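Local coordinates for protein sorbitol-6-phosphate dehydrogenase (Erwinia amylovora CFBP1430, PDB 5O3Z) that catalyses the oxidation of sorbitol 6-phosphate to fructose 6-phosphate, coupled to reduction of NAD, as a short-chain dehydrogenase/reductase, at residues Y60-D65 / R77-T82; S71-A76 / C123-S128; F83-L88 / D134-R139; V90-V95 / I141-K146. All blocks are in the same frame, centred on the assembly; numbering follows the deposited sequence.

In the fold
All four contacts lie in the Rossmann-type half of the short-chain dehydrogenase fold and run from the surface of the subunit to its centre. Contact 1, at the chain's outermost strand 59-63, is a surface contact made by rings and methyl groups. Contact 2 uses the same helix, 69-83, but packs it against helix 106-133; it is buried, with a salt-bridge network along one side. The two loops that follow these helices meet in contact 3, partly buried, where charged side chains, a water and one backbone bond share the work. Contact 4 continues the strands beginning there, 88-91 and 139-145, to the chain's centre, where parallel main-chain bonding takes over.

Contact 1: Y60-D65 / R77-T82; sequences YGFKVD and RAVDET
Tyr60 and Phe62 of strand 59-63 face Ala78, Val79 and Thr82 of helix 69-83, whose short segment runs nearly antiparallel to the strand (160°) with the axes 10.0 Å apart. The two are consecutive in the chain, one beta-alpha unit at the edge of this chain's Rossmann-type sheet. Phe62 does most of the packing. Its CE2 edge abuts the methyl of Ala78, CE2 to CB 3.4 Å, while Val79 CG2 sits over the middle of one face, 4.2 Å from the ring centroid. Thr82 OG1 lies near the plane of the same ring, beside CZ. One turn back along its own helix, this hydroxyl donates to Ala78 O (OG1 to O 2.7 Å), a carbonyl that also takes Thr82 N from the other side of its plane. With OG1 so engaged and CG2 anti to the backbone N, the methyl is presented to Tyr60: Thr82 CG2 stands over one face of that ring, offset toward its rim and 3.4 Å from Tyr60 CD1. Between these two segments there is no hydrogen bond: CH-pi and methyl contacts carry the packing, while nearer the start of the helix Ser71 OG bonds Asp65 N.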
loop_
_atom_site.group_PDB
_atom_site.type_symbol
_atom_site.label_atom_id
_atom_site.label_comp_id
_atom_site.label_asym_id
_atom_site.label_seq_id
_atom_site.Cartn_x
_atom_site.Cartn_y
_atom_site.Cartn_z
ATOM N N TYR A 60 -36.614 9.635 -11.366
ATOM C CA TYR A 60 -36.751 9.663 -12.848
ATOM C C TYR A 60 -35.699 8.766 -13.500
ATOM O O TYR A 60 -34.550 8.630 -12.996
ATOM C CB TYR A 60 -36.599 11.069 -13.398
ATOM C CG TYR A 60 -37.763 11.937 -13.069
ATOM C CD1 TYR A 60 -37.842 12.594 -11.818
ATOM C CD2 TYR A 60 -38.832 12.094 -13.983
ATOM C CE1 TYR A 60 -38.945 13.393 -11.488
ATOM C CE2 TYR A 60 -39.939 12.886 -13.648
ATOM C CZ TYR A 60 -39.991 13.526 -12.418
ATOM O OH TYR A 60 -41.077 14.298 -12.137
ATOM N N GLY A 61 -36.100 8.102 -14.579
ATOM C CA GLY A 61 -35.206 7.255 -15.367
ATOM C C GLY A 61 -34.615 8.039 -16.543
ATOM O O GLY A 61 -35.327 8.840 -17.200
ATOM N N PHE A 62 -33.339 7.804 -16.834
ATOM C CA PHE A 62 -32.633 8.488 -17.946
ATOM C C PHE A 62 -31.815 7.467 -18.713
ATOM O O PHE A 62 -31.361 6.507 -18.128
ATOM C CB PHE A 62 -31.673 9.525 -17.436
ATOM C CG PHE A 62 -32.321 10.628 -16.664
ATOM C CD1 PHE A 62 -32.703 10.413 -15.340
ATOM C CD2 PHE A 62 -32.495 11.890 -17.206
ATOM C CE1 PHE A 62 -33.260 11.415 -14.602
ATOM C CE2 PHE A 62 -33.108 12.894 -16.475
ATOM C CZ PHE A 62 -33.463 12.665 -15.161
ATOM N N LYS A 63 -31.689 7.658 -20.038
ATOM C CA LYS A 63 -30.820 6.873 -20.872
ATOM C C LYS A 63 -29.428 7.497 -20.829
ATOM O O LYS A 63 -29.262 8.711 -20.908
ATOM C CB LYS A 63 -31.322 6.870 -22.326
ATOM C CG LYS A 63 -30.940 5.632 -23.125
ATOM C CD LYS A 63 -29.723 5.868 -23.998
ATOM C CE LYS A 63 -29.632 4.844 -25.137
ATOM N NZ LYS A 63 -28.825 3.639 -24.754
ATOM N N VAL A 64 -28.421 6.650 -20.681
ATOM C CA VAL A 64 -27.025 7.133 -20.899
ATOM C C VAL A 64 -26.092 5.995 -21.355
ATOM O O VAL A 64 -26.250 4.832 -20.974
ATOM C CB VAL A 64 -26.426 7.882 -19.677
ATOM C CG1 VAL A 64 -26.184 6.914 -18.500
ATOM C CG2 VAL A 64 -25.144 8.595 -20.088
ATOM N N ASP A 65 -25.173 6.380 -22.258
ATOM C CA ASP A 65 -24.073 5.552 -22.671
ATOM C C ASP A 65 -22.920 6.258 -22.047
ATOM O O ASP A 65 -22.506 7.343 -22.541
ATOM C CB ASP A 65 -23.954 5.534 -24.218
ATOM C CG ASP A 65 -22.683 4.841 -24.705
ATOM O OD1 ASP A 65 -21.941 4.228 -23.905
ATOM O OD2 ASP A 65 -22.428 4.864 -25.908
ATOM N N ARG A 77 -27.418 17.600 -18.317
ATOM C CA ARG A 77 -28.494 18.632 -18.587
ATOM C C ARG A 77 -29.885 18.127 -18.140
ATOM O O ARG A 77 -30.579 18.819 -17.433
ATOM C CB ARG A 77 -28.507 19.078 -20.068
ATOM C CG ARG A 77 -27.415 20.092 -20.358
ATOM C CD ARG A 77 -27.474 20.749 -21.738
ATOM N NE ARG A 77 -27.610 19.737 -22.784
ATOM C CZ ARG A 77 -26.607 19.117 -23.417
ATOM N NH1 ARG A 77 -25.312 19.386 -23.148
ATOM N NH2 ARG A 77 -26.897 18.210 -24.343
ATOM N N ALA A 78 -30.208 16.885 -18.476
ATOM C CA ALA A 78 -31.480 16.286 -18.137
ATOM C C ALA A 78 -31.723 16.180 -16.628
ATOM O O ALA A 78 -32.802 16.511 -16.105
ATOM C CB ALA A 78 -31.578 14.913 -18.777
ATOM N N VAL A 79 -30.716 15.736 -15.890
ATOM C CA VAL A 79 -30.843 15.685 -14.447
ATOM C C VAL A 79 -30.997 17.072 -13.860
ATOM O O VAL A 79 -31.800 17.226 -12.964
ATOM C CB VAL A 79 -29.624 14.943 -13.771
ATOM C CG1 VAL A 79 -29.728 15.012 -12.262
ATOM C CG2 VAL A 79 -29.573 13.482 -14.183
ATOM N N ASP A 80 -30.268 18.081 -14.353
ATOM C CA ASP A 80 -30.348 19.434 -13.815
ATOM C C ASP A 80 -31.723 19.999 -14.108
ATOM O O ASP A 80 -32.375 20.506 -13.211
ATOM C CB ASP A 80 -29.301 20.332 -14.447
ATOM C CG ASP A 80 -29.259 21.727 -13.844
ATOM O OD1 ASP A 80 -29.537 21.949 -12.628
ATOM O OD2 ASP A 80 -28.834 22.626 -14.556
ATOM N N GLU A 81 -32.174 19.897 -15.353
ATOM C CA GLU A 81 -33.551 20.322 -15.719
ATOM C C GLU A 81 -34.565 19.718 -14.755
ATOM O O GLU A 81 -35.417 20.437 -14.229
ATOM C CB GLU A 81 -33.961 19.827 -17.127
ATOM C CG GLU A 81 -33.173 20.359 -18.337
ATOM C CD GLU A 81 -33.244 19.411 -19.563
ATOM O OE1 GLU A 81 -34.178 18.564 -19.679
ATOM O OE2 GLU A 81 -32.351 19.497 -20.437
ATOM N N THR A 82 -34.450 18.398 -14.511
ATOM C CA THR A 82 -35.383 17.624 -13.699
ATOM C C THR A 82 -35.383 17.876 -12.147
ATOM O O THR A 82 -36.462 18.141 -11.557
ATOM C CB THR A 82 -35.188 16.130 -14.009
ATOM O OG1 THR A 82 -35.334 15.924 -15.416
ATOM C CG2 THR A 82 -36.180 15.218 -13.251
#

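Contact 2: S71-A76 / C123-S128; sequences SVEALA and CSREFS
Two helices on the same side of the Rossmann sheet, 69-83 and 106-133, pack side by side here, with Val72, Glu73, Leu75 and Ala76 against Cys123, Arg125, Glu126 and Phe127. Their segments run in nearly the same direction, 29° apart and 9.5 Å between axes. Toward the sheet the seam is apolar. Ala76 CB lies over one face of the Phe127 ring, 4.1 Å from CE1, and Leu75 CD2 meets the edge of that ring in its plane, 4.0 Å from CZ. Val72 CG1 touches Cys123 SG at 3.8 Å. Farther out, the aliphatic part of Glu73 runs against a bent Glu126, with Glu73 CG 3.5 Å from Glu126 OE1. Arg125 NE donates to Glu126 OE2 (2.9 Å) almost in the guanidinium plane, and the turn at chi3 (69°) brings NH2 within a long salt bridge of Glu73 OE2, at 3.6 Å. The stronger partner of NH2 is Glu69, one turn before Glu73. Glu69, Glu73 and Glu126 gather their carboxylates around Arg125, which probably offsets their mutual repulsion. Arg125 NH1 bonds Phe104 O of the second subunit. Phe127 also packs on Leu89 and Val10 of the sheet. Two roughly parallel helices side by side on one face of a parallel sheet are typical of the alpha/beta Rossmann fold of short-chain dehydrogenases.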
loop_
_atom_site.group_PDB
_atom_site.type_symbol
_atom_site.label_atom_id
_atom_site.label_comp_id
_atom_site.label_asym_id
_atom_site.label_seq_id
_atom_site.Cartn_x
_atom_site.Cartn_y
_atom_site.Cartn_z
ATOM N N SER A 71 -23.772 11.833 -24.963
ATOM C CA SER A 71 -24.755 11.196 -24.131
ATOM C C SER A 71 -24.588 11.531 -22.627
ATOM O O SER A 71 -25.564 11.839 -21.915
ATOM C CB SER A 71 -24.719 9.691 -24.425
ATOM O OG SER A 71 -25.516 8.970 -23.521
ATOM N N VAL A 72 -23.343 11.570 -22.120
ATOM C CA VAL A 72 -23.130 12.032 -20.721
ATOM C C VAL A 72 -23.458 13.495 -20.524
ATOM O O VAL A 72 -24.080 13.879 -19.533
ATOM C CB VAL A 72 -21.647 11.720 -20.228
ATOM C CG1 VAL A 72 -21.467 12.125 -18.760
ATOM C CG2 VAL A 72 -21.333 10.245 -20.444
ATOM N N GLU A 73 -23.039 14.357 -21.448
ATOM C CA GLU A 73 -23.286 15.762 -21.255
ATOM C C GLU A 73 -24.788 16.031 -21.292
ATOM O O GLU A 73 -25.253 16.858 -20.556
ATOM C CB GLU A 73 -22.566 16.592 -22.297
ATOM C CG GLU A 73 -21.067 16.648 -22.088
ATOM C CD GLU A 73 -20.353 17.099 -23.347
ATOM O OE1 GLU A 73 -21.009 17.129 -24.430
ATOM O OE2 GLU A 73 -19.162 17.443 -23.233
ATOM N N ALA A 74 -25.544 15.251 -22.065
ATOM C CA ALA A 74 -27.003 15.455 -22.121
ATOM C C ALA A 74 -27.663 14.943 -20.845
ATOM O O ALA A 74 -28.662 15.530 -20.364
ATOM C CB ALA A 74 -27.635 14.798 -23.360
ATOM N N LEU A 75 -27.129 13.851 -20.292
ATOM C CA LEU A 75 -27.652 13.303 -19.034
ATOM C C LEU A 75 -27.556 14.310 -17.952
ATOM O O LEU A 75 -28.524 14.548 -17.224
ATOM C CB LEU A 75 -26.931 12.012 -18.631
ATOM C CG LEU A 75 -27.304 11.365 -17.280
ATOM C CD1 LEU A 75 -28.609 10.622 -17.399
ATOM C CD2 LEU A 75 -26.175 10.475 -16.788
ATOM N N ALA A 76 -26.416 15.007 -17.870
ATOM C CA ALA A 76 -26.254 16.049 -16.881
ATOM C C ALA A 76 -27.235 17.167 -17.076
ATOM O O ALA A 76 -27.832 17.673 -16.111
ATOM C CB ALA A 76 -24.857 16.589 -16.880
ATOM N N CYS A 123 -18.539 11.114 -16.431
ATOM C CA CYS A 123 -19.503 11.330 -15.342
ATOM C C CYS A 123 -19.005 12.171 -14.217
ATOM O O CYS A 123 -19.716 13.074 -13.771
ATOM C CB CYS A 123 -20.126 10.004 -14.867
ATOM S SG CYS A 123 -21.049 9.260 -16.258
ATOM N N SER A 124 -17.771 11.977 -13.763
ATOM C CA SER A 124 -17.217 12.832 -12.716
ATOM C C SER A 124 -17.043 14.311 -13.150
ATOM O O SER A 124 -17.313 15.296 -12.371
ATOM C CB SER A 124 -15.847 12.238 -12.308
ATOM O OG SER A 124 -16.089 10.962 -11.743
ATOM N N ARG A 125 -16.550 14.450 -14.373
ATOM C CA ARG A 125 -16.379 15.768 -14.974
ATOM C C ARG A 125 -17.667 16.564 -14.974
ATOM O O ARG A 125 -17.691 17.702 -14.504
ATOM C CB ARG A 125 -15.862 15.701 -16.429
ATOM C CG ARG A 125 -15.423 17.090 -16.927
ATOM C CD ARG A 125 -14.751 17.044 -18.274
ATOM N NE ARG A 125 -15.706 16.703 -19.331
ATOM C CZ ARG A 125 -15.370 16.354 -20.570
ATOM N NH1 ARG A 125 -14.078 16.238 -20.933
ATOM N NH2 ARG A 125 -16.325 16.091 -21.441
ATOM N N GLU A 126 -18.700 15.990 -15.557
ATOM C CA GLU A 126 -19.955 16.730 -15.809
ATOM C C GLU A 126 -20.779 16.986 -14.571
ATOM O O GLU A 126 -21.381 18.075 -14.435
ATOM C CB GLU A 126 -20.821 16.043 -16.872
ATOM C CG GLU A 126 -20.121 15.877 -18.215
ATOM C CD GLU A 126 -19.689 17.219 -18.818
ATOM O OE1 GLU A 126 -20.550 18.106 -18.899
ATOM O OE2 GLU A 126 -18.502 17.425 -19.185
ATOM N N PHE A 127 -20.773 16.039 -13.634
ATOM C CA PHE A 127 -21.470 16.265 -12.392
ATOM C C PHE A 127 -20.743 17.027 -11.387
ATOM O O PHE A 127 -21.371 17.787 -10.678
ATOM C CB PHE A 127 -21.987 14.988 -11.870
ATOM C CG PHE A 127 -23.063 14.428 -12.716
ATOM C CD1 PHE A 127 -24.364 14.964 -12.653
ATOM C CD2 PHE A 127 -22.789 13.435 -13.623
ATOM C CE1 PHE A 127 -25.375 14.406 -13.456
ATOM C CE2 PHE A 127 -23.784 12.889 -14.432
ATOM C CZ PHE A 127 -25.068 13.380 -14.344
ATOM N N SER A 128 -19.414 16.927 -11.309
ATOM C CA SER A 128 -18.655 17.930 -10.544
ATOM C C SER A 128 -18.920 19.376 -10.923
ATOM O O SER A 128 -18.942 20.250 -10.032
ATOM C CB SER A 128 -17.135 17.705 -10.568
ATOM O OG SER A 128 -16.531 17.761 -11.848
#

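Contact 3: F83-L88 / D134-R139; sequences FGRADL and DGIKGR
Arg85 and Ile136 meet through their torsions: chi1 of 58° puts Arg85 CG between its backbone N and carbonyl carbon, the crowded position, and a bend at chi3 swings the guanidinium across the end of Ile136, whose chi1 of -72° sets CG1 anti to the carbonyl carbon. Ile136 CD1 then approaches the guanidinium obliquely, 3.5 Å from Arg85 NH2. The other branch, CG2, packs on Asp87, 3.3 Å from OD1. That same oxygen receives Arg85 NH2 at 2.8 Å, a salt bridge whose hydrogen bond is weak in angle. Ile136 thus touches both members of the ion pair, CD1 at the guanidinium and CG2 at the carboxylate. Asp87 OD2 is held by Val8 N of the neighbouring strand. The two segments are equivalent connections of the Rossmann fold, each leading from a helix into a parallel strand; the second begins with a Schellman motif closed by Gly135 at positive phi. Pairing starts where Arg139 N donates to Asp87 O, 2.9 Å, in the carbonyl plane with an N-H...O angle of 155°. A CA-H...O contact follows, Leu88 CA to Arg139 O at 3.3 Å, and Leu88 CD1 rests on Arg139 CB, 3.6 Å away. Beyond CB the Arg139 chain turns from Leu88, with NH1 bonding Gly138 O and NH2 Ser243 O. Near the helix ends a water accepts from Ala86 N (2.7 Å) and lies 3.1 Å from Asp134 OD2, probably donating to it.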
loop_
_atom_site.group_PDB
_atom_site.type_symbol
_atom_site.label_atom_id
_atom_site.label_comp_id
_atom_site.label_asym_id
_atom_site.label_seq_id
_atom_site.Cartn_x
_atom_site.Cartn_y
_atom_site.Cartn_z
ATOM N N PHE A 83 -34.223 17.770 -11.480
ATOM C CA PHE A 83 -34.113 18.003 -10.041
ATOM C C PHE A 83 -33.505 19.313 -9.675
ATOM O O PHE A 83 -33.541 19.666 -8.540
ATOM C CB PHE A 83 -33.303 16.896 -9.333
ATOM C CG PHE A 83 -33.816 15.513 -9.566
ATOM C CD1 PHE A 83 -34.875 15.013 -8.820
ATOM C CD2 PHE A 83 -33.253 14.705 -10.530
ATOM C CE1 PHE A 83 -35.341 13.727 -9.014
ATOM C CE2 PHE A 83 -33.742 13.419 -10.758
ATOM C CZ PHE A 83 -34.768 12.927 -9.976
ATOM N N GLY A 84 -32.907 20.035 -10.603
ATOM C CA GLY A 84 -32.243 21.319 -10.293
ATOM C C GLY A 84 -30.943 21.284 -9.488
ATOM O O GLY A 84 -30.408 22.320 -9.149
ATOM N N ARG A 85 -30.446 20.097 -9.168
ATOM C CA ARG A 85 -29.155 19.959 -8.459
ATOM C C ARG A 85 -28.664 18.515 -8.535
ATOM O O ARG A 85 -29.367 17.607 -9.015
ATOM C CB ARG A 85 -29.346 20.349 -6.998
ATOM C CG ARG A 85 -30.432 19.474 -6.360
ATOM C CD ARG A 85 -30.698 19.842 -4.956
ATOM N NE ARG A 85 -29.441 19.912 -4.230
ATOM C CZ ARG A 85 -29.283 20.483 -3.058
ATOM N NH1 ARG A 85 -30.314 21.018 -2.427
ATOM N NH2 ARG A 85 -28.085 20.499 -2.507
ATOM N N ALA A 86 -27.437 18.304 -8.064
ATOM C CA ALA A 86 -26.864 16.950 -7.939
ATOM C C ALA A 86 -25.857 16.942 -6.774
ATOM O O ALA A 86 -25.062 17.876 -6.614
ATOM C CB ALA A 86 -26.187 16.535 -9.209
ATOM N N ASP A 87 -26.025 15.963 -5.904
ATOM C CA ASP A 87 -25.306 15.896 -4.590
ATOM C C ASP A 87 -24.319 14.699 -4.480
ATOM O O ASP A 87 -23.270 14.828 -3.846
ATOM C CB ASP A 87 -26.316 15.849 -3.452
ATOM C CG ASP A 87 -27.150 17.127 -3.359
ATOM O OD1 ASP A 87 -26.686 18.103 -2.704
ATOM O OD2 ASP A 87 -28.205 17.170 -4.013
ATOM N N LEU A 88 -24.708 13.586 -5.086
ATOM C CA LEU A 88 -24.011 12.311 -5.062
ATOM C C LEU A 88 -23.980 11.733 -6.470
ATOM O O LEU A 88 -25.081 11.485 -7.047
ATOM C CB LEU A 88 -24.715 11.329 -4.136
ATOM C CG LEU A 88 -24.243 9.865 -4.156
ATOM C CD1 LEU A 88 -22.801 9.823 -3.714
ATOM C CD2 LEU A 88 -25.087 8.985 -3.234
ATOM N N ASP A 134 -23.471 25.140 -8.133
ATOM C CA ASP A 134 -24.439 25.342 -7.043
ATOM C C ASP A 134 -23.870 25.339 -5.653
ATOM O O ASP A 134 -24.627 25.250 -4.705
ATOM C CB ASP A 134 -25.497 24.226 -7.078
ATOM C CG ASP A 134 -26.458 24.373 -8.240
ATOM O OD1 ASP A 134 -26.370 25.450 -8.877
ATOM O OD2 ASP A 134 -27.273 23.429 -8.507
ATOM N N GLY A 135 -22.559 25.390 -5.498
ATOM C CA GLY A 135 -21.942 25.332 -4.147
ATOM C C GLY A 135 -22.204 24.127 -3.238
ATOM O O GLY A 135 -22.271 24.268 -2.024
ATOM N N ILE A 136 -22.363 22.939 -3.805
ATOM C CA ILE A 136 -22.707 21.729 -3.070
ATOM C C ILE A 136 -21.386 20.988 -2.628
ATOM O O ILE A 136 -20.398 20.896 -3.398
ATOM C CB ILE A 136 -23.625 20.818 -3.947
ATOM C CG1 ILE A 136 -25.008 21.455 -4.041
ATOM C CG2 ILE A 136 -23.780 19.453 -3.339
ATOM C CD1 ILE A 136 -25.842 20.967 -5.189
ATOM N N LYS A 137 -21.386 20.493 -1.392
ATOM C CA LYS A 137 -20.270 19.751 -0.873
ATOM C C LYS A 137 -20.599 18.342 -1.180
ATOM O O LYS A 137 -21.109 17.593 -0.314
ATOM C CB LYS A 137 -20.160 19.907 0.625
ATOM C CG LYS A 137 -19.849 21.307 1.106
ATOM C CD LYS A 137 -20.164 21.341 2.609
ATOM C CE LYS A 137 -20.295 22.746 3.145
ATOM N NZ LYS A 137 -19.252 23.653 2.597
ATOM N N GLY A 138 -20.330 17.972 -2.426
ATOM C CA GLY A 138 -20.869 16.738 -3.003
ATOM C C GLY A 138 -20.013 15.512 -2.734
ATOM O O GLY A 138 -19.026 15.595 -2.070
ATOM N N ARG A 139 -20.494 14.370 -3.211
ATOM C CA ARG A 139 -19.861 13.091 -3.115
ATOM C C ARG A 139 -19.800 12.408 -4.497
ATOM O O ARG A 139 -20.746 12.499 -5.300
ATOM C CB ARG A 139 -20.700 12.270 -2.227
ATOM C CG ARG A 139 -20.883 12.883 -0.862
ATOM C CD ARG A 139 -19.609 12.779 -0.083
ATOM N NE ARG A 139 -19.690 13.163 1.292
ATOM C CZ ARG A 139 -19.349 14.336 1.797
ATOM N NH1 ARG A 139 -18.989 15.361 1.035
ATOM N NH2 ARG A 139 -19.409 14.510 3.139
HETATM O O HOH W 1 -26.116 20.584 -8.489
#

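Contact 4: V90-V95 / I141-K146; sequences VYSAGV and IQINSK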
loop_
_atom_site.group_PDB
_atom_site.type_symbol
_atom_site.label_atom_id
_atom_site.label_comp_id
_atom_site.label_asym_id
_atom_site.label_seq_id
_atom_site.Cartn_x
_atom_site.Cartn_y
_atom_site.Cartn_z
ATOM N N VAL A 90 -23.023 8.131 -8.126
ATOM C CA VAL A 90 -22.604 6.777 -8.023
ATOM C C VAL A 90 -22.334 6.206 -9.407
ATOM O O VAL A 90 -23.244 6.128 -10.254
ATOM C CB VAL A 90 -23.603 5.912 -7.246
ATOM C CG1 VAL A 90 -23.090 4.501 -7.067
ATOM C CG2 VAL A 90 -23.891 6.539 -5.905
ATOM N N TYR A 91 -21.076 5.778 -9.634
ATOM C CA TYR A 91 -20.701 5.164 -10.894
ATOM C C TYR A 91 -20.517 3.687 -10.729
ATOM O O TYR A 91 -19.542 3.169 -10.073
ATOM C CB TYR A 91 -19.460 5.836 -11.542
ATOM C CG TYR A 91 -19.195 5.365 -12.979
ATOM C CD1 TYR A 91 -18.423 4.218 -13.271
ATOM C CD2 TYR A 91 -19.720 6.065 -14.043
ATOM C CE1 TYR A 91 -18.207 3.821 -14.582
ATOM C CE2 TYR A 91 -19.520 5.660 -15.332
ATOM C CZ TYR A 91 -18.805 4.545 -15.609
ATOM O OH TYR A 91 -18.660 4.269 -16.952
ATOM N N SER A 92 -21.466 2.998 -11.308
ATOM C CA SER A 92 -21.546 1.585 -11.200
ATOM C C SER A 92 -21.632 0.943 -12.585
ATOM O O SER A 92 -22.696 0.783 -13.150
ATOM C CB SER A 92 -22.733 1.266 -10.299
ATOM O OG SER A 92 -22.830 -0.122 -10.167
ATOM N N ALA A 93 -20.502 0.520 -13.109
ATOM C CA ALA A 93 -20.403 -0.027 -14.441
ATOM C C ALA A 93 -19.216 -0.959 -14.539
ATOM O O ALA A 93 -18.300 -0.935 -13.692
ATOM C CB ALA A 93 -20.271 1.110 -15.446
ATOM N N GLY A 94 -19.275 -1.854 -15.523
ATOM C CA GLY A 94 -18.118 -2.649 -15.955
ATOM C C GLY A 94 -18.085 -4.048 -15.390
ATOM O O GLY A 94 -18.385 -4.240 -14.203
ATOM N N VAL A 95 -17.706 -5.007 -16.247
ATOM C CA VAL A 95 -17.699 -6.457 -15.933
ATOM C C VAL A 95 -16.355 -7.096 -16.358
ATOM O O VAL A 95 -15.578 -6.501 -17.119
ATOM C CB VAL A 95 -18.908 -7.232 -16.561
ATOM C CG1 VAL A 95 -20.157 -6.361 -16.614
ATOM C CG2 VAL A 95 -18.614 -7.772 -17.959
ATOM N N ILE A 141 -18.836 8.513 -5.706
ATOM C CA ILE A 141 -18.437 7.197 -5.263
ATOM C C ILE A 141 -18.408 6.290 -6.430
ATOM O O ILE A 141 -19.441 6.072 -7.072
ATOM C CB ILE A 141 -19.387 6.675 -4.178
ATOM C CG1 ILE A 141 -19.135 7.480 -2.883
ATOM C CG2 ILE A 141 -19.143 5.202 -3.899
ATOM C CD1 ILE A 141 -20.244 7.382 -1.863
ATOM N N GLN A 142 -17.245 5.658 -6.676
ATOM C CA GLN A 142 -17.132 4.623 -7.701
ATOM C C GLN A 142 -17.240 3.196 -7.190
ATOM O O GLN A 142 -16.566 2.803 -6.241
ATOM C CB GLN A 142 -15.749 4.732 -8.376
ATOM C CG GLN A 142 -15.621 3.940 -9.682
ATOM C CD GLN A 142 -14.178 3.413 -9.978
ATOM O OE1 GLN A 142 -13.272 3.442 -9.122
ATOM N NE2 GLN A 142 -14.008 2.835 -11.184
ATOM N N ILE A 143 -17.984 2.364 -7.864
ATOM C CA ILE A 143 -17.976 0.913 -7.581
ATOM C C ILE A 143 -16.739 0.298 -8.265
ATOM O O ILE A 143 -16.595 0.412 -9.458
ATOM C CB ILE A 143 -19.243 0.245 -8.084
ATOM C CG1 ILE A 143 -20.503 0.942 -7.503
ATOM C CG2 ILE A 143 -19.227 -1.212 -7.737
ATOM C CD1 ILE A 143 -20.424 1.277 -5.980
ATOM N N ASN A 144 -15.831 -0.293 -7.469
ATOM C CA ASN A 144 -14.598 -0.830 -7.949
ATOM C C ASN A 144 -14.615 -2.262 -7.387
ATOM O O ASN A 144 -15.708 -2.806 -7.063
ATOM C CB ASN A 144 -13.455 0.126 -7.525
ATOM C CG ASN A 144 -12.158 -0.069 -8.336
ATOM O OD1 ASN A 144 -11.623 -1.181 -8.457
ATOM N ND2 ASN A 144 -11.661 1.015 -8.854
ATOM N N SER A 145 -13.447 -2.851 -7.203
ATOM C CA SER A 145 -13.287 -4.265 -7.108
ATOM C C SER A 145 -12.002 -4.498 -6.323
ATOM O O SER A 145 -11.087 -3.666 -6.366
ATOM C CB SER A 145 -13.136 -4.871 -8.482
ATOM O OG SER A 145 -12.838 -6.283 -8.455
ATOM N N LYS A 146 -11.896 -5.645 -5.690
ATOM C CA LYS A 146 -10.586 -6.048 -5.172
ATOM C C LYS A 146 -9.538 -6.198 -6.303
ATOM O O LYS A 146 -8.340 -6.013 -6.087
ATOM C CB LYS A 146 -10.726 -7.301 -4.338
ATOM C CG LYS A 146 -11.135 -8.516 -5.092
ATOM C CD LYS A 146 -11.087 -9.694 -4.148
ATOM C CE LYS A 146 -11.865 -10.885 -4.643
ATOM N NZ LYS A 146 -10.999 -11.684 -5.552
#
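Tyr91 sits between two main-chain bonds to the neighbouring strand: Tyr91 N donates to Ile141 O (3.1 Å), and Tyr91 O accepts from Ile143 N (2.8 Å, N-H...O angle 171°). Val90 CA adds a CA-H...O contact to Ile141 O at 3.4 Å. This is parallel pairing, Val90 opposite Ile141 and Tyr91 opposite Gln142. Side-chain contact centres on Ile143, whose CG1, anti to its carbonyl carbon (chi1 -55°), lies alongside Ser92 CB at 3.6 Å; a further bend at chi2 lays CD1 4.3 Å from Val90 CG1. The Tyr91 and Gln142 side chains leave by the opposite face of the sheet from Val90 and Ile141. Their polar ends are fixed from outside the pair, Tyr91 OH by Val115 O and Gln142 OE1 by Ser185 OG. Asn144 ND2 also donates to Gln142 OE1, 2.9 Å, from above the carbonyl plane, and bonds Lys162 O besides, while Asn144 OD1 takes Ser145 N on a lone pair (2.8 Å). Lys162 NZ makes weak bonds to Ile143 O and Ala93 O, bridging the two chains where they separate. Strands 88-91 and 139-145 are neighbouring central strands of the parallel Rossmann-type sheet of short-chain dehydrogenases. They lie between strands 8-12 and 182-188, with helix 106-133 against Tyr91 and Gln142 and helix 231-242 against Val90 and Ile141.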